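Local coordinates for protein phosphoserine phosphatase RsbX (Bacillus subtilis, PDB 3W43) that removes the phosphate from phosphorylated RsbS as a manganese-bound PPM-type serine phosphatase, and so acts as a negative regulator of sigma-B activity, at residues C40-G45 against F151-D156; S23-S28 against D190-L195; S50-S55 against N84-T89. All blocks are in the same frame, centred on the assembly; numbering follows the deposited sequence.

Contact 1: C40-G45 against F151-D156; sequences CAVADG and FIIHTD. With MN (manganese (II) ion), chain B; MN (manganese (II) ion), chain C.
The carboxylates of Asp44 and Asp156 meet almost at right angles, their planes 87° apart. Asp44 OD2 comes within 3.0 Å of Asp156 OD1, and the two are not hydrogen-bonded. One manganese ion (chain B) joins them, bound by Asp44 OD2 at 2.2 Å and by Asp156 OD1. The other oxygen of Asp44, OD1, binds the second manganese (chain C) at 2.1 Å, beside the backbone O of Gly45. Asp44 therefore bridges the two metals. Its CG lies anti to the backbone N (chi1 179°), which carries the carboxylate off the strand end into the metal site. Water 3 bridges the two ions as well. Asp189 completes the shell of the first ion, and Gly47 O that of the second. Water 1 lies 2.8 Å from Asp44 OD2, to which it may donate, and accepts from the backbone N of Asp156.

Behind the metals the contact is apolar. Thr155 CG2 packs against Val42 CG1 at 3.5 Å and also touches Asp44 CB. Thr155 OG1 is hydrogen-bonded to Asp27. Further back, Val42 CG2 lies 3.7 Å from Ile153 CG2, and Ile153 CD1 reaches Cys40 SG at 3.9 Å. These side chains join strands 37-45 and 150-154 of the two facing sheets, the core of the PPM phosphatase beta sandwich.

No hydrogen bond runs directly between the two segments. At the polar end the positive ions probably offset the repulsion between the crowded carboxylates. The two-metal centre with a bridging water is consistent with the metal-dependent hydrolysis of phosphoserine known for this family.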
loop_
_atom_site.group_PDB
_atom_site.type_symbol
_atom_site.label_atom_id
_atom_site.label_comp_id
_atom_site.label_asym_id
_atom_site.label_seq_id
_atom_site.Cartn_x
_atom_site.Cartn_y
_atom_site.Cartn_z
ATOM N N CYS A 40 0.761 7.156 2.187
ATOM C CA CYS A 40 0.470 5.753 2.442
ATOM C C CYS A 40 1.507 4.908 1.737
ATOM O O CYS A 40 1.644 5.017 0.528
ATOM C CB CYS A 40 -0.920 5.434 1.863
ATOM S SG CYS A 40 -1.460 3.763 2.167
ATOM N N ALA A 41 2.213 4.057 2.481
ATOM C CA ALA A 41 3.196 3.154 1.889
ATOM C C ALA A 41 3.028 1.766 2.443
ATOM O O ALA A 41 2.763 1.595 3.635
ATOM C CB ALA A 41 4.604 3.650 2.139
ATOM N N VAL A 42 3.209 0.775 1.582
ATOM C CA VAL A 42 3.176 -0.620 1.998
ATOM C C VAL A 42 4.401 -1.286 1.389
ATOM O O VAL A 42 4.658 -1.114 0.197
ATOM C CB VAL A 42 1.873 -1.311 1.507
ATOM C CG1 VAL A 42 1.873 -2.775 1.855
ATOM C CG2 VAL A 42 0.640 -0.625 2.089
ATOM N N ALA A 43 5.142 -2.036 2.202
ATOM C CA ALA A 43 6.366 -2.691 1.758
ATOM C C ALA A 43 6.406 -4.144 2.197
ATOM O O ALA A 43 5.970 -4.489 3.289
ATOM C CB ALA A 43 7.581 -1.956 2.295
ATOM N N ASP A 44 6.920 -4.997 1.321
ATOM C CA ASP A 44 7.049 -6.419 1.582
ATOM C C ASP A 44 8.539 -6.774 1.514
ATOM O O ASP A 44 9.126 -6.789 0.445
ATOM C CB ASP A 44 6.233 -7.172 0.525
ATOM C CG ASP A 44 6.315 -8.685 0.687
ATOM O OD1 ASP A 44 7.081 -9.149 1.558
ATOM O OD2 ASP A 44 5.601 -9.410 -0.040
ATOM N N GLY A 45 9.157 -6.986 2.674
ATOM C CA GLY A 45 10.570 -7.339 2.713
ATOM C C GLY A 45 10.759 -8.728 2.144
ATOM O O GLY A 45 9.921 -9.599 2.341
ATOM N N PHE A 151 -9.977 2.751 -2.692
ATOM C CA PHE A 151 -8.794 2.050 -3.143
ATOM C C PHE A 151 -8.356 0.989 -2.158
ATOM O O PHE A 151 -8.737 1.009 -0.979
ATOM C CB PHE A 151 -7.640 3.027 -3.431
ATOM C CG PHE A 151 -7.094 3.716 -2.211
ATOM C CD1 PHE A 151 -6.131 3.108 -1.414
ATOM C CD2 PHE A 151 -7.556 4.983 -1.852
ATOM C CE1 PHE A 151 -5.644 3.746 -0.267
ATOM C CE2 PHE A 151 -7.065 5.619 -0.721
ATOM C CZ PHE A 151 -6.109 5.002 0.068
ATOM N N ILE A 152 -7.521 0.080 -2.655
ATOM C CA ILE A 152 -6.759 -0.828 -1.820
ATOM C C ILE A 152 -5.300 -0.838 -2.281
ATOM O O ILE A 152 -5.024 -0.744 -3.489
ATOM C CB ILE A 152 -7.377 -2.262 -1.841
ATOM C CG1 ILE A 152 -6.740 -3.160 -0.772
ATOM C CG2 ILE A 152 -7.299 -2.893 -3.239
ATOM C CD1 ILE A 152 -7.446 -4.503 -0.597
ATOM N N ILE A 153 -4.392 -0.937 -1.308
ATOM C CA ILE A 153 -3.017 -1.312 -1.593
ATOM C C ILE A 153 -2.765 -2.595 -0.812
ATOM O O ILE A 153 -3.073 -2.662 0.382
ATOM C CB ILE A 153 -1.998 -0.234 -1.151
ATOM C CG1 ILE A 153 -2.222 1.070 -1.912
ATOM C CG2 ILE A 153 -0.565 -0.719 -1.373
ATOM C CD1 ILE A 153 -1.397 2.239 -1.385
ATOM N N HIS A 154 -2.200 -3.618 -1.441
ATOM C CA HIS A 154 -2.007 -4.882 -0.742
ATOM C C HIS A 154 -0.753 -5.610 -1.140
ATOM O O HIS A 154 -0.334 -5.576 -2.315
ATOM C CB HIS A 154 -3.238 -5.797 -0.868
ATOM C CG HIS A 154 -3.491 -6.355 -2.239
ATOM N ND1 HIS A 154 -2.900 -7.517 -2.683
ATOM C CD2 HIS A 154 -4.332 -5.961 -3.229
ATOM C CE1 HIS A 154 -3.345 -7.800 -3.895
ATOM N NE2 HIS A 154 -4.225 -6.878 -4.246
ATOM N N THR A 155 -0.157 -6.282 -0.164
ATOM C CA THR A 155 0.943 -7.182 -0.475
ATOM C C THR A 155 0.455 -8.478 -1.101
ATOM O O THR A 155 -0.746 -8.780 -1.126
ATOM C CB THR A 155 1.831 -7.470 0.751
ATOM O OG1 THR A 155 1.057 -8.138 1.757
ATOM C CG2 THR A 155 2.427 -6.187 1.300
ATOM N N ASP A 156 1.411 -9.236 -1.622
ATOM C CA ASP A 156 1.124 -10.457 -2.358
ATOM C C ASP A 156 0.620 -11.607 -1.477
ATOM O O ASP A 156 0.235 -12.644 -1.991
ATOM C CB ASP A 156 2.334 -10.859 -3.216
ATOM C CG ASP A 156 3.588 -11.116 -2.398
ATOM O OD1 ASP A 156 3.490 -11.288 -1.165
ATOM O OD2 ASP A 156 4.688 -11.156 -3.005
HETATM MN MN MN B . 4.912 -11.427 0.420
HETATM MN MN MN C . 8.071 -10.876 2.287
HETATM O O HOH W 1 3.925 -8.031 -1.732
HETATM O O HOH W 2 6.253 -12.281 -1.155
HETATM O O HOH W 3 6.421 -12.189 1.825
HETATM O O HOH W 4 3.698 -10.433 1.936
HETATM O O HOH W 5 6.897 -10.227 4.064
HETATM O O HOH W 6 8.561 -11.309 0.076
#

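Contact 2: S23-S28 against D190-L195; sequences SICGDS and DLTYIL
Asp27 has chi1 -67°, with CG anti to its carbonyl carbon, and Thr192 holds OG1 in the same relation to its own carbonyl carbon. These rotations bring the two groups together. Thr192 OG1 donates to Asp27 OD2 at 2.7 Å, using the anti lone pair of that oxygen. OD2 is gripped a second time by Thr155, while Thr192 OG1 also bonds Gln16.

Asp190 likewise turns its carboxylate to the 23-28 segment. The backbone N of Gly26 donates to Asp190 OD2 at 2.9 Å, but the bond is bent, with an N-H...O angle of 133°. It comes from well above the carboxylate plane. Asp190 OD1 bonds Lys19 N and stands 3.7 Å from Cys25 SG.

The Asp27 and Asp190 carboxylate planes are 70° apart, and Asp27 OD1 is 4.3 Å from Asp190 OD2. Water 5 donates to both oxygens and also binds one manganese ion. Water 4 donates to Asp27 OD1 and Asp190 O and binds the other. Both aspartates thus lie in the second shell of the metals, where they probably orient the bound waters.

In the fold, the 23-28 segment leads into strand 27-33 of one sheet, and Asp190 leads into strand 191-198 of the other. Strand 10-17 flanks the contact through Gln16, helix 49-66 packs on Ile24 and Ser28, and strand 37-45 runs beside Ser28.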
loop_
_atom_site.group_PDB
_atom_site.type_symbol
_atom_site.label_atom_id
_atom_site.label_comp_id
_atom_site.label_asym_id
_atom_site.label_seq_id
_atom_site.Cartn_x
_atom_site.Cartn_y
_atom_site.Cartn_z
ATOM N N SER A 23 6.473 -14.327 14.425
ATOM C CA SER A 23 6.062 -13.329 15.419
ATOM C C SER A 23 6.194 -11.889 14.932
ATOM O O SER A 23 5.473 -11.003 15.388
ATOM C CB SER A 23 6.850 -13.526 16.706
ATOM O OG SER A 23 6.443 -14.729 17.329
ATOM N N ILE A 24 7.112 -11.662 14.000
ATOM C CA ILE A 24 7.293 -10.353 13.386
ATOM C C ILE A 24 6.913 -10.450 11.922
ATOM O O ILE A 24 7.190 -11.459 11.264
ATOM C CB ILE A 24 8.738 -9.826 13.565
ATOM C CG1 ILE A 24 8.838 -8.347 13.173
ATOM C CG2 ILE A 24 9.732 -10.670 12.816
ATOM C CD1 ILE A 24 9.869 -7.563 13.964
ATOM N N CYS A 25 6.250 -9.411 11.425
ATOM C CA CYS A 25 5.812 -9.370 10.044
ATOM C C CYS A 25 6.916 -8.885 9.118
ATOM O O CYS A 25 7.590 -7.886 9.385
ATOM C CB CYS A 25 4.600 -8.459 9.923
ATOM S SG CYS A 25 3.673 -8.689 8.389
ATOM N N GLY A 26 7.102 -9.597 8.012
ATOM C CA GLY A 26 8.015 -9.142 6.979
ATOM C C GLY A 26 7.495 -7.965 6.172
ATOM O O GLY A 26 8.275 -7.284 5.517
ATOM N N ASP A 27 6.182 -7.739 6.211
ATOM C CA ASP A 27 5.573 -6.570 5.567
ATOM C C ASP A 27 5.588 -5.413 6.565
ATOM O O ASP A 27 5.444 -5.647 7.774
ATOM C CB ASP A 27 4.092 -6.803 5.252
ATOM C CG ASP A 27 3.815 -7.868 4.185
ATOM O OD1 ASP A 27 4.733 -8.392 3.505
ATOM O OD2 ASP A 27 2.603 -8.162 4.057
ATOM N N SER A 28 5.678 -4.175 6.065
ATOM C CA SER A 28 5.481 -2.987 6.901
ATOM C C SER A 28 4.584 -2.000 6.179
ATOM O O SER A 28 4.395 -2.081 4.967
ATOM C CB SER A 28 6.816 -2.293 7.206
ATOM O OG SER A 28 7.684 -3.104 7.976
ATOM N N ASP A 190 2.933 -13.443 4.871
ATOM C CA ASP A 190 2.545 -12.156 5.435
ATOM C C ASP A 190 1.502 -11.526 4.528
ATOM O O ASP A 190 1.625 -11.558 3.294
ATOM C CB ASP A 190 3.747 -11.219 5.535
ATOM C CG ASP A 190 4.805 -11.705 6.519
ATOM O OD1 ASP A 190 4.462 -12.236 7.601
ATOM O OD2 ASP A 190 6.005 -11.534 6.218
ATOM N N LEU A 191 0.492 -10.916 5.137
ATOM C CA LEU A 191 -0.607 -10.332 4.388
ATOM C C LEU A 191 -0.936 -8.959 4.973
ATOM O O LEU A 191 -1.257 -8.859 6.160
ATOM C CB LEU A 191 -1.815 -11.273 4.446
ATOM C CG LEU A 191 -3.015 -11.003 3.553
ATOM C CD1 LEU A 191 -3.879 -12.246 3.514
ATOM C CD2 LEU A 191 -3.809 -9.813 4.050
ATOM N N THR A 192 -0.839 -7.920 4.139
ATOM C CA THR A 192 -1.107 -6.548 4.560
ATOM C C THR A 192 -1.968 -5.878 3.503
ATOM O O THR A 192 -1.666 -5.968 2.307
ATOM C CB THR A 192 0.207 -5.748 4.684
ATOM O OG1 THR A 192 1.104 -6.433 5.563
ATOM C CG2 THR A 192 -0.038 -4.355 5.245
ATOM N N TYR A 193 -3.002 -5.163 3.926
ATOM C CA TYR A 193 -3.700 -4.289 3.006
ATOM C C TYR A 193 -4.178 -3.033 3.696
ATOM O O TYR A 193 -4.420 -3.024 4.903
ATOM C CB TYR A 193 -4.848 -4.994 2.271
ATOM C CG TYR A 193 -5.996 -5.525 3.101
ATOM C CD1 TYR A 193 -7.052 -4.704 3.515
ATOM C CD2 TYR A 193 -6.061 -6.885 3.417
ATOM C CE1 TYR A 193 -8.121 -5.231 4.252
ATOM C CE2 TYR A 193 -7.121 -7.411 4.121
ATOM C CZ TYR A 193 -8.140 -6.591 4.548
ATOM O OH TYR A 193 -9.177 -7.162 5.252
ATOM N N ILE A 194 -4.304 -1.976 2.899
ATOM C CA ILE A 194 -4.899 -0.722 3.333
ATOM C C ILE A 194 -6.023 -0.380 2.372
ATOM O O ILE A 194 -5.823 -0.314 1.160
ATOM C CB ILE A 194 -3.861 0.416 3.377
ATOM C CG1 ILE A 194 -2.706 0.028 4.311
ATOM C CG2 ILE A 194 -4.530 1.718 3.804
ATOM C CD1 ILE A 194 -1.652 1.098 4.505
ATOM N N LEU A 195 -7.214 -0.207 2.944
ATOM C CA LEU A 195 -8.397 0.256 2.224
ATOM C C LEU A 195 -8.644 1.705 2.545
ATOM O O LEU A 195 -8.507 2.122 3.699
ATOM C CB LEU A 195 -9.620 -0.538 2.681
ATOM C CG LEU A 195 -9.734 -1.949 2.115
ATOM C CD1 LEU A 195 -10.657 -2.787 3.002
ATOM C CD2 LEU A 195 -10.228 -1.919 0.660
HETATM O O HOH W 7 6.816 -12.877 8.925
HETATM O O HOH W 5 6.897 -10.227 4.064
HETATM O O HOH W 4 3.698 -10.433 1.936
#

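Contact 3: S50-S55 against N84-T89; sequences SLANES and NKRGAT
Leu51 lays its CB over one face of the Arg86 guanidinium, 3.5 Å above the plane and over its centre. Its CD1 reaches Arg86 NH2 at 3.8 Å. The two side chains cross at about a right angle. Arg86 is extended from CG to NE, which carries the flat group along the helix surface. Its NH1 is hydrogen-bonded to Leu46 O, in the turn ahead of helix 49-66.

Ser55 makes the direct polar link. The backbone N of Gly87 donates to Ser55 OG at 2.9 Å, with an N-H...O angle of 150°. The rotation of Ser55 (chi1 -72°, OG anti to the carbonyl carbon) puts OG in that place. Ser55 OG in turn donates to water 8. This water also accepts from Arg86 N and donates to Leu51 O, and so ties helix to loop. In the Glu54 conformer given, one of two, it donates to Glu54 OE1 as well.

Lys85 runs its aliphatic part past Glu54, with CD 3.8 Å from Glu54 O. Its NZ turns away to Ala81 O.

Beyond Gly87 the chain enters strand 88-96, where Ala88 CB touches Ser55 CB at 4.3 Å. The contact seats helix 49-66 on the loop that enters this strand. It belongs to the helical layer flanking a sheet of the PPM sandwich, near the metal end.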
loop_
_atom_site.group_PDB
_atom_site.type_symbol
_atom_site.label_atom_id
_atom_site.label_comp_id
_atom_site.label_asym_id
_atom_site.label_seq_id
_atom_site.Cartn_x
_atom_site.Cartn_y
_atom_site.Cartn_z
ATOM N N SER A 50 12.059 -11.739 10.712
ATOM C CA SER A 50 12.851 -10.612 11.185
ATOM C C SER A 50 13.706 -9.999 10.076
ATOM O O SER A 50 13.858 -8.784 10.012
ATOM C CB SER A 50 13.705 -11.031 12.390
ATOM O OG SER A 50 14.636 -12.026 12.023
ATOM N N LEU A 51 14.265 -10.826 9.200
ATOM C CA LEU A 51 15.122 -10.291 8.151
ATOM C C LEU A 51 14.356 -9.569 7.041
ATOM O O LEU A 51 14.836 -8.582 6.483
ATOM C CB LEU A 51 16.035 -11.369 7.585
ATOM C CG LEU A 51 17.153 -11.791 8.540
ATOM C CD1 LEU A 51 17.764 -13.100 8.094
ATOM C CD2 LEU A 51 18.232 -10.722 8.641
ATOM N N ALA A 52 13.153 -10.035 6.739
ATOM C CA ALA A 52 12.261 -9.285 5.855
ATOM C C ALA A 52 11.890 -7.948 6.488
ATOM O O ALA A 52 11.902 -6.894 5.822
ATOM C CB ALA A 52 11.025 -10.097 5.580
ATOM N N ASN A 53 11.587 -8.000 7.783
ATOM C CA ASN A 53 11.204 -6.810 8.527
ATOM C C ASN A 53 12.329 -5.773 8.557
ATOM O O ASN A 53 12.061 -4.582 8.474
ATOM C CB ASN A 53 10.760 -7.185 9.942
ATOM C CG ASN A 53 10.291 -5.990 10.728
ATOM O OD1 ASN A 53 11.078 -5.348 11.414
ATOM N ND2 ASN A 53 9.015 -5.656 10.601
ATOM N N GLU A 54 13.584 -6.206 8.657
ATOM C CA GLU A 54 14.730 -5.288 8.604
ATOM C C GLU A 54 14.624 -4.359 7.394
ATOM O O GLU A 54 14.895 -3.169 7.468
ATOM C CB GLU A 54 16.055 -6.063 8.562
ATOM C CG GLU A 54 17.294 -5.186 8.327
ATOM C CD GLU A 54 18.591 -5.969 8.150
ATOM O OE1 GLU A 54 18.703 -6.796 7.215
ATOM O OE2 GLU A 54 19.525 -5.730 8.942
ATOM N N SER A 55 14.246 -4.933 6.255
ATOM C CA SER A 55 14.107 -4.158 5.026
ATOM C C SER A 55 12.828 -3.322 4.988
ATOM O O SER A 55 12.880 -2.119 4.749
ATOM C CB SER A 55 14.167 -5.079 3.807
ATOM O OG SER A 55 15.490 -5.564 3.595
ATOM N N ASN A 84 22.459 -2.814 1.861
ATOM C CA ASN A 84 23.076 -3.846 2.701
ATOM C C ASN A 84 22.048 -4.695 3.449
ATOM O O ASN A 84 22.311 -5.176 4.557
ATOM C CB ASN A 84 24.080 -3.229 3.687
ATOM C CG ASN A 84 25.351 -2.726 3.010
ATOM O OD1 ASN A 84 25.840 -1.644 3.333
ATOM N ND2 ASN A 84 25.898 -3.512 2.081
ATOM N N LYS A 85 20.880 -4.872 2.832
ATOM C CA LYS A 85 19.759 -5.612 3.420
ATOM C C LYS A 85 19.213 -6.566 2.369
ATOM O O LYS A 85 19.700 -6.579 1.234
ATOM C CB LYS A 85 18.652 -4.654 3.884
ATOM C CG LYS A 85 19.128 -3.587 4.861
ATOM C CD LYS A 85 17.987 -2.674 5.256
ATOM C CE LYS A 85 18.412 -1.633 6.281
ATOM N NZ LYS A 85 19.403 -0.664 5.737
ATOM N N ARG A 86 18.209 -7.361 2.739
ATOM C CA ARG A 86 17.593 -8.291 1.783
ATOM C C ARG A 86 16.954 -7.524 0.631
ATOM O O ARG A 86 17.021 -7.956 -0.522
ATOM C CB ARG A 86 16.533 -9.171 2.449
ATOM C CG ARG A 86 17.058 -10.373 3.204
ATOM C CD ARG A 86 15.900 -11.220 3.688
ATOM N NE ARG A 86 16.290 -12.525 4.222
ATOM C CZ ARG A 86 15.418 -13.399 4.717
ATOM N NH1 ARG A 86 14.131 -13.100 4.754
ATOM N NH2 ARG A 86 15.829 -14.559 5.201
ATOM N N GLY A 87 16.314 -6.402 0.952
ATOM C CA GLY A 87 15.539 -5.680 -0.044
ATOM C C GLY A 87 14.051 -5.872 0.148
ATOM O O GLY A 87 13.626 -6.653 1.003
ATOM N N ALA A 88 13.254 -5.167 -0.650
ATOM C CA ALA A 88 11.807 -5.190 -0.468
ATOM C C ALA A 88 11.108 -4.764 -1.734
ATOM O O ALA A 88 11.688 -4.065 -2.558
ATOM C CB ALA A 88 11.404 -4.242 0.670
ATOM N N THR A 89 9.847 -5.165 -1.866
ATOM C CA THR A 89 8.948 -4.564 -2.849
ATOM C C THR A 89 8.106 -3.503 -2.118
ATOM O O THR A 89 7.921 -3.595 -0.898
ATOM C CB THR A 89 8.075 -5.640 -3.504
ATOM O OG1 THR A 89 7.341 -6.331 -2.489
ATOM C CG2 THR A 89 8.958 -6.643 -4.261
HETATM O O HOH W 8 16.870 -7.279 5.353
HETATM O O HOH W 9 21.911 -4.562 7.259
#

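Overall arrangement
From the N terminus, the chain first passes 23-28 and runs through strand 27-33 into strand 37-45. It then enters helix 49-66, and the return at 84-89 closes the short loop of contact 3. The chain comes back to 151-156 to close contact 1, and to 190-195 to close contact 2. The loops nest without crossing: contact 3 lies inside contact 1, and contact 1 inside contact 2. Contacts 1 and 2 join the two sheets at neighbouring strands and share waters 4 and 5. Contact 3 ties a flanking helix to the sheet of strands 37-45 and 88-96. Its Asn53 reaches Cys25 O of contact 2, while Thr89 O pairs with Asp44 N of contact 1.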